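Protein disulfide-isomerase A4 (Rattus norvegicus, PDB 3EC3) catalyses the rearrangement of disulfide bonds in proteins as an endoplasmic reticulum enzyme, represented here by its noncatalytic b and b' domains. Local coordinates at residues Pro116-Arg121 with Asn157-Val162; Tyr140-Ser145 with Thr150-Trp155. The protein carries 1 engineered substitution. One frame throughout, in Å; residues are numbered along the deposited sequence.

Overall arrangement
Both contacts lie in the second of the two thioredoxin-like domains of this fragment and share helix 149-163. Contact 1 packs the helix's later half on edge strand 118-121 and the turn before it; it is buried, wholly apolar and free of hydrogen bonds between its segments. Contact 2, only partly buried and farther from the centre of the chain, folds the loop after strand 135-140 back over the helix's first turns, and there a tyrosine hydroxyl bonded to a helix carbonyl joins aromatic and CH-pi packing. The two centres are about 12 Å apart. They meet where the H120 imidazole touches V142 and F144, CE1 of H120 lying 3.5 Å from CG1 of V142.

Contact 1. Residues Pro116-Arg121 with Asn157-Val162; sequences PLVGHR and NKVLEV
In V118, CG1 stands anti to the backbone N (chi1 -178°) and CG2 beside it, a setting that turns both methyls to V159 and brings CG2 to L160 as well. V159 has the same rotamer, chi1 -172°, and presents CG1 in return: this one methyl lies 3.8 Å from CG2 of V118 and 3.9 Å from its CG1, the two valine side chains crossing at about a right angle. L160 starts out along the flank of the helix; with chi2 163° CD1 continues the extended chain, and the other methyl, CD2, turns toward L117 and V118. There CD2 is shared, 3.7 Å from CG2 of V118 and 3.7 Å from CD1 of L117, and it also lies 3.8 Å from CB of L117. The backbones come nearest at V118 and L160, with CA atoms 6.0 Å apart. This is helix-on-sheet packing of a thioredoxin-like fold: 118-121 is an outermost strand, paired in parallel with 170-175, and helix 149-163 lies across one face of the sheet. F171 and I173 of the neighbouring strand also touch V118, while V159 reaches on to V138 of strand 135-140. L117, partly exposed, closes the side of the contact where the chain enters the strand, and its backbone N is bonded to E89 OE2. The V118 carbonyl is tied to the same helix by R156 NE, a polar link beside the methyl packing.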
loop_
_atom_site.group_PDB
_atom_site.type_symbol
_atom_site.label_atom_id
_atom_site.label_comp_id
_atom_site.label_asym_id
_atom_site.label_seq_id
_atom_site.Cartn_x
_atom_site.Cartn_y
_atom_site.Cartn_z
ATOM N N PRO A 116 -1.086 -0.853 -1.692
ATOM C CA PRO A 116 -0.865 -1.901 -2.677
ATOM C C PRO A 116 -1.351 -3.266 -2.181
ATOM O O PRO A 116 -1.632 -3.445 -0.982
ATOM C CB PRO A 116 0.634 -1.940 -2.823
ATOM C CG PRO A 116 1.235 -1.396 -1.656
ATOM C CD PRO A 116 0.163 -0.432 -1.047
ATOM N N LEU A 117 -1.468 -4.219 -3.101
ATOM C CA LEU A 117 -1.783 -5.585 -2.726
ATOM C C LEU A 117 -0.833 -6.100 -1.653
ATOM O O LEU A 117 -1.273 -6.711 -0.675
ATOM C CB LEU A 117 -1.580 -6.492 -3.942
ATOM C CG LEU A 117 -2.583 -7.572 -4.262
ATOM C CD1 LEU A 117 -2.021 -8.657 -5.155
ATOM C CD2 LEU A 117 -3.521 -8.052 -3.097
ATOM N N VAL A 118 0.462 -5.862 -1.814
ATOM C CA VAL A 118 1.424 -6.169 -0.712
ATOM C C VAL A 118 2.415 -5.032 -0.530
ATOM O O VAL A 118 3.398 -4.911 -1.278
ATOM C CB VAL A 118 2.185 -7.506 -0.891
ATOM C CG1 VAL A 118 3.122 -7.753 0.335
ATOM C CG2 VAL A 118 1.235 -8.673 -0.988
ATOM N N GLY A 119 2.110 -4.185 0.454
ATOM C CA GLY A 119 2.936 -3.038 0.799
ATOM C C GLY A 119 3.870 -3.363 1.935
ATOM O O GLY A 119 3.956 -4.517 2.367
ATOM N N HIS A 120 4.571 -2.338 2.416
ATOM C CA HIS A 120 5.563 -2.491 3.492
ATOM C C HIS A 120 5.022 -1.790 4.743
ATOM O O HIS A 120 4.891 -0.563 4.769
ATOM C CB HIS A 120 6.917 -1.857 3.091
ATOM C CG HIS A 120 7.991 -1.971 4.150
ATOM N ND1 HIS A 120 9.191 -1.308 4.046
ATOM C CD2 HIS A 120 8.043 -2.666 5.309
ATOM C CE1 HIS A 120 9.945 -1.579 5.104
ATOM N NE2 HIS A 120 9.283 -2.430 5.872
ATOM N N ARG A 121 4.638 -2.600 5.730
ATOM C CA ARG A 121 4.138 -2.100 7.017
ATOM C C ARG A 121 5.347 -1.745 7.872
ATOM O O ARG A 121 6.241 -2.560 8.068
ATOM C CB ARG A 121 3.261 -3.166 7.690
ATOM C CG ARG A 121 2.816 -2.809 9.137
ATOM C CD ARG A 121 2.126 -4.039 9.672
ATOM N NE ARG A 121 1.635 -3.906 11.045
ATOM C CZ ARG A 121 2.107 -4.610 12.067
ATOM N NH1 ARG A 121 1.568 -4.470 13.265
ATOM N NH2 ARG A 121 3.114 -5.468 11.886
ATOM N N ASN A 157 7.088 -11.605 -3.510
ATOM C CA ASN A 157 6.408 -12.291 -4.562
ATOM C C ASN A 157 5.592 -13.506 -4.024
ATOM O O ASN A 157 4.517 -13.763 -4.484
ATOM C CB ASN A 157 7.409 -12.750 -5.616
ATOM C CG ASN A 157 7.869 -11.625 -6.527
ATOM O OD1 ASN A 157 8.908 -11.735 -7.193
ATOM N ND2 ASN A 157 7.098 -10.543 -6.577
ATOM N N LYS A 158 6.112 -14.212 -3.022
ATOM C CA LYS A 158 5.370 -15.360 -2.436
ATOM C C LYS A 158 4.125 -14.876 -1.731
ATOM O O LYS A 158 3.066 -15.559 -1.750
ATOM C CB LYS A 158 6.269 -16.071 -1.430
ATOM C CG LYS A 158 7.455 -16.796 -2.114
ATOM C CD LYS A 158 8.211 -17.597 -1.038
ATOM C CE LYS A 158 9.121 -18.694 -1.571
ATOM N NZ LYS A 158 9.361 -18.632 -3.018
ATOM N N VAL A 159 4.254 -13.713 -1.093
ATOM C CA VAL A 159 3.114 -13.095 -0.406
ATOM C C VAL A 159 2.039 -12.627 -1.401
ATOM O O VAL A 159 0.835 -12.866 -1.205
ATOM C CB VAL A 159 3.558 -11.932 0.519
ATOM C CG1 VAL A 159 2.333 -11.444 1.394
ATOM C CG2 VAL A 159 4.716 -12.404 1.406
ATOM N N LEU A 160 2.471 -12.011 -2.494
ATOM C CA LEU A 160 1.542 -11.518 -3.518
ATOM C C LEU A 160 0.688 -12.638 -4.134
ATOM O O LEU A 160 -0.529 -12.478 -4.417
ATOM C CB LEU A 160 2.366 -10.882 -4.628
ATOM C CG LEU A 160 2.829 -9.422 -4.428
ATOM C CD1 LEU A 160 3.970 -9.102 -5.403
ATOM C CD2 LEU A 160 1.633 -8.479 -4.664
ATOM N N GLU A 161 1.323 -13.780 -4.322
ATOM C CA GLU A 161 0.589 -14.991 -4.758
ATOM C C GLU A 161 -0.614 -15.382 -3.882
ATOM O O GLU A 161 -1.611 -15.883 -4.412
ATOM C CB GLU A 161 1.552 -16.159 -4.965
ATOM C CG GLU A 161 2.547 -15.888 -6.093
ATOM C CD GLU A 161 1.872 -15.784 -7.464
ATOM O OE1 GLU A 161 1.029 -16.643 -7.799
ATOM O OE2 GLU A 161 2.185 -14.866 -8.226
ATOM N N VAL A 162 -0.530 -15.163 -2.570
ATOM C CA VAL A 162 -1.644 -15.454 -1.683
ATOM C C VAL A 162 -2.577 -14.254 -1.604
ATOM O O VAL A 162 -3.815 -14.375 -1.689
ATOM C CB VAL A 162 -1.126 -15.875 -0.268
ATOM C CG1 VAL A 162 -2.284 -16.269 0.662
ATOM C CG2 VAL A 162 -0.165 -17.109 -0.386
#

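Contact 2. Residues Tyr140-Ser145 with Thr150-Trp155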
loop_
_atom_site.group_PDB
_atom_site.type_symbol
_atom_site.label_atom_id
_atom_site.label_comp_id
_atom_site.label_asym_id
_atom_site.label_seq_id
_atom_site.Cartn_x
_atom_site.Cartn_y
_atom_site.Cartn_z
ATOM N N TYR A 140 10.259 -10.567 7.799
ATOM C CA TYR A 140 11.588 -10.981 7.371
ATOM C C TYR A 140 12.526 -9.788 7.296
ATOM O O TYR A 140 12.199 -8.718 7.766
ATOM C CB TYR A 140 11.577 -11.784 6.047
ATOM C CG TYR A 140 11.050 -11.070 4.805
ATOM C CD1 TYR A 140 9.674 -11.011 4.543
ATOM C CD2 TYR A 140 11.932 -10.523 3.866
ATOM C CE1 TYR A 140 9.188 -10.411 3.386
ATOM C CE2 TYR A 140 11.459 -9.899 2.696
ATOM C CZ TYR A 140 10.075 -9.857 2.477
ATOM O OH TYR A 140 9.596 -9.282 1.344
ATOM N N SER A 141 13.703 -9.974 6.707
ATOM C CA SER A 141 14.628 -8.854 6.545
ATOM C C SER A 141 14.251 -8.050 5.311
ATOM O O SER A 141 14.506 -8.483 4.180
ATOM C CB SER A 141 16.087 -9.366 6.474
ATOM O OG SER A 141 16.977 -8.306 6.198
ATOM N N VAL A 142 13.626 -6.887 5.510
ATOM C CA VAL A 142 13.054 -6.118 4.374
ATOM C C VAL A 142 14.027 -5.017 3.997
ATOM O O VAL A 142 14.345 -4.181 4.827
ATOM C CB VAL A 142 11.645 -5.522 4.742
ATOM C CG1 VAL A 142 11.142 -4.571 3.625
ATOM C CG2 VAL A 142 10.644 -6.670 4.951
ATOM N N ASP A 143 14.548 -5.032 2.766
ATOM C CA ASP A 143 15.587 -4.091 2.423
ATOM C C ASP A 143 15.491 -3.843 0.914
ATOM O O ASP A 143 15.790 -4.741 0.110
ATOM C CB ASP A 143 16.970 -4.642 2.860
ATOM C CG ASP A 143 18.109 -3.673 2.572
ATOM O OD1 ASP A 143 17.888 -2.725 1.788
ATOM O OD2 ASP A 143 19.211 -3.855 3.140
ATOM N N PHE A 144 15.050 -2.631 0.538
ATOM C CA PHE A 144 14.849 -2.281 -0.864
ATOM C C PHE A 144 16.074 -1.611 -1.523
ATOM O O PHE A 144 15.986 -1.102 -2.676
ATOM C CB PHE A 144 13.598 -1.380 -1.012
ATOM C CG PHE A 144 12.318 -2.111 -0.740
ATOM C CD1 PHE A 144 11.660 -1.960 0.484
ATOM C CD2 PHE A 144 11.760 -2.925 -1.734
ATOM C CE1 PHE A 144 10.453 -2.696 0.745
ATOM C CE2 PHE A 144 10.573 -3.666 -1.489
ATOM C CZ PHE A 144 9.915 -3.497 -0.238
ATOM N N SER A 145 17.214 -1.595 -0.823
ATOM C CA SER A 145 18.425 -1.024 -1.403
ATOM C C SER A 145 18.870 -1.911 -2.595
ATOM O O SER A 145 18.481 -3.093 -2.689
ATOM C CB SER A 145 19.552 -0.943 -0.329
ATOM O OG SER A 145 20.023 -2.285 -0.012
ATOM N N THR A 150 16.491 -7.587 -4.615
ATOM C CA THR A 150 16.088 -8.807 -5.309
ATOM C C THR A 150 15.536 -9.839 -4.324
ATOM O O THR A 150 14.437 -10.385 -4.549
ATOM C CB THR A 150 17.241 -9.375 -6.174
ATOM O OG1 THR A 150 17.489 -8.408 -7.192
ATOM C CG2 THR A 150 16.814 -10.671 -6.913
ATOM N N ALA A 151 16.285 -10.107 -3.253
ATOM C CA ALA A 151 15.840 -11.053 -2.232
ATOM C C ALA A 151 14.551 -10.599 -1.544
ATOM O O ALA A 151 13.695 -11.411 -1.215
ATOM C CB ALA A 151 16.985 -11.345 -1.196
ATOM N N THR A 152 14.430 -9.292 -1.288
ATOM C CA THR A 152 13.240 -8.777 -0.648
ATOM C C THR A 152 12.039 -9.041 -1.531
ATOM O O THR A 152 10.987 -9.458 -1.008
ATOM C CB THR A 152 13.420 -7.278 -0.337
ATOM O OG1 THR A 152 14.471 -7.151 0.628
ATOM C CG2 THR A 152 12.140 -6.591 0.249
ATOM N N GLN A 153 12.205 -8.824 -2.835
ATOM C CA GLN A 153 11.106 -9.024 -3.808
ATOM C C GLN A 153 10.834 -10.506 -4.008
ATOM O O GLN A 153 9.689 -10.901 -4.242
ATOM C CB GLN A 153 11.459 -8.391 -5.159
ATOM C CG GLN A 153 11.457 -6.808 -5.131
ATOM C CD GLN A 153 10.094 -6.169 -4.815
ATOM O OE1 GLN A 153 9.105 -6.855 -4.605
ATOM N NE2 GLN A 153 10.049 -4.835 -4.802
ATOM N N PHE A 154 11.885 -11.317 -3.887
ATOM C CA PHE A 154 11.711 -12.782 -3.919
ATOM C C PHE A 154 10.616 -13.188 -2.934
ATOM O O PHE A 154 9.669 -13.911 -3.280
ATOM C CB PHE A 154 13.003 -13.517 -3.622
ATOM C CG PHE A 154 12.819 -15.028 -3.511
ATOM C CD1 PHE A 154 12.675 -15.631 -2.272
ATOM C CD2 PHE A 154 12.767 -15.820 -4.661
ATOM C CE1 PHE A 154 12.509 -17.056 -2.165
ATOM C CE2 PHE A 154 12.589 -17.213 -4.581
ATOM C CZ PHE A 154 12.448 -17.825 -3.327
ATOM N N TRP A 155 10.772 -12.759 -1.691
ATOM C CA TRP A 155 9.805 -13.100 -0.659
ATOM C C TRP A 155 8.468 -12.375 -0.808
ATOM O O TRP A 155 7.398 -12.968 -0.555
ATOM C CB TRP A 155 10.389 -12.811 0.701
ATOM C CG TRP A 155 11.541 -13.759 0.995
ATOM C CD1 TRP A 155 12.856 -13.443 1.117
ATOM C CD2 TRP A 155 11.443 -15.176 1.164
ATOM N NE1 TRP A 155 13.601 -14.589 1.410
ATOM C CE2 TRP A 155 12.751 -15.664 1.425
ATOM C CE3 TRP A 155 10.368 -16.086 1.160
ATOM C CZ2 TRP A 155 13.004 -16.994 1.658
ATOM C CZ3 TRP A 155 10.642 -17.432 1.389
ATOM C CH2 TRP A 155 11.947 -17.861 1.609
#
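The Y140 hydroxyl donates to the backbone carbonyl of T152, OH to O 2.7 Å, approaching at a C=O...O angle of 140° and tilted somewhat from the carbonyl plane. T152 answers with its own hydroxyl, whose OG1 lies 2.8 Å from O of D143; the bond is not settled, because Y148 O competes for the same proton. D143 in turn shapes the loop: its OD1 accepts from N of S145 at 2.9 Å, an Asx turn, and from OG of S145 at 2.8 Å. The amide comes nearly along the C-O direction and the hydroxyl from above the carboxylate plane. In this thioredoxin-like domain, the segment belongs to the connection from strand 135-140 to helix 149-163, which lies back against the helix's first turns. Around these bonds the side chains close up. Y140 takes chi1 62°, with CG between the backbone N and carbonyl carbon, and its ring is sandwiched: CG2 of V142 sits over the centre of one face, and CB of W155 covers the opposite face toward the rim, 3.5 Å from CZ of Y140. Beyond that methylene, the indole of W155 turns an edge toward the same phenol ring, with planes 53° apart. Farther along the loop, CG2 of T152 lies over the F144 ring in a CH-pi contact, 3.7 Å from CE2 of F144. At that ring's edge, near its plane, is NE2 of Q153, an amide nitrogen hydrogen-bonded to K83 O.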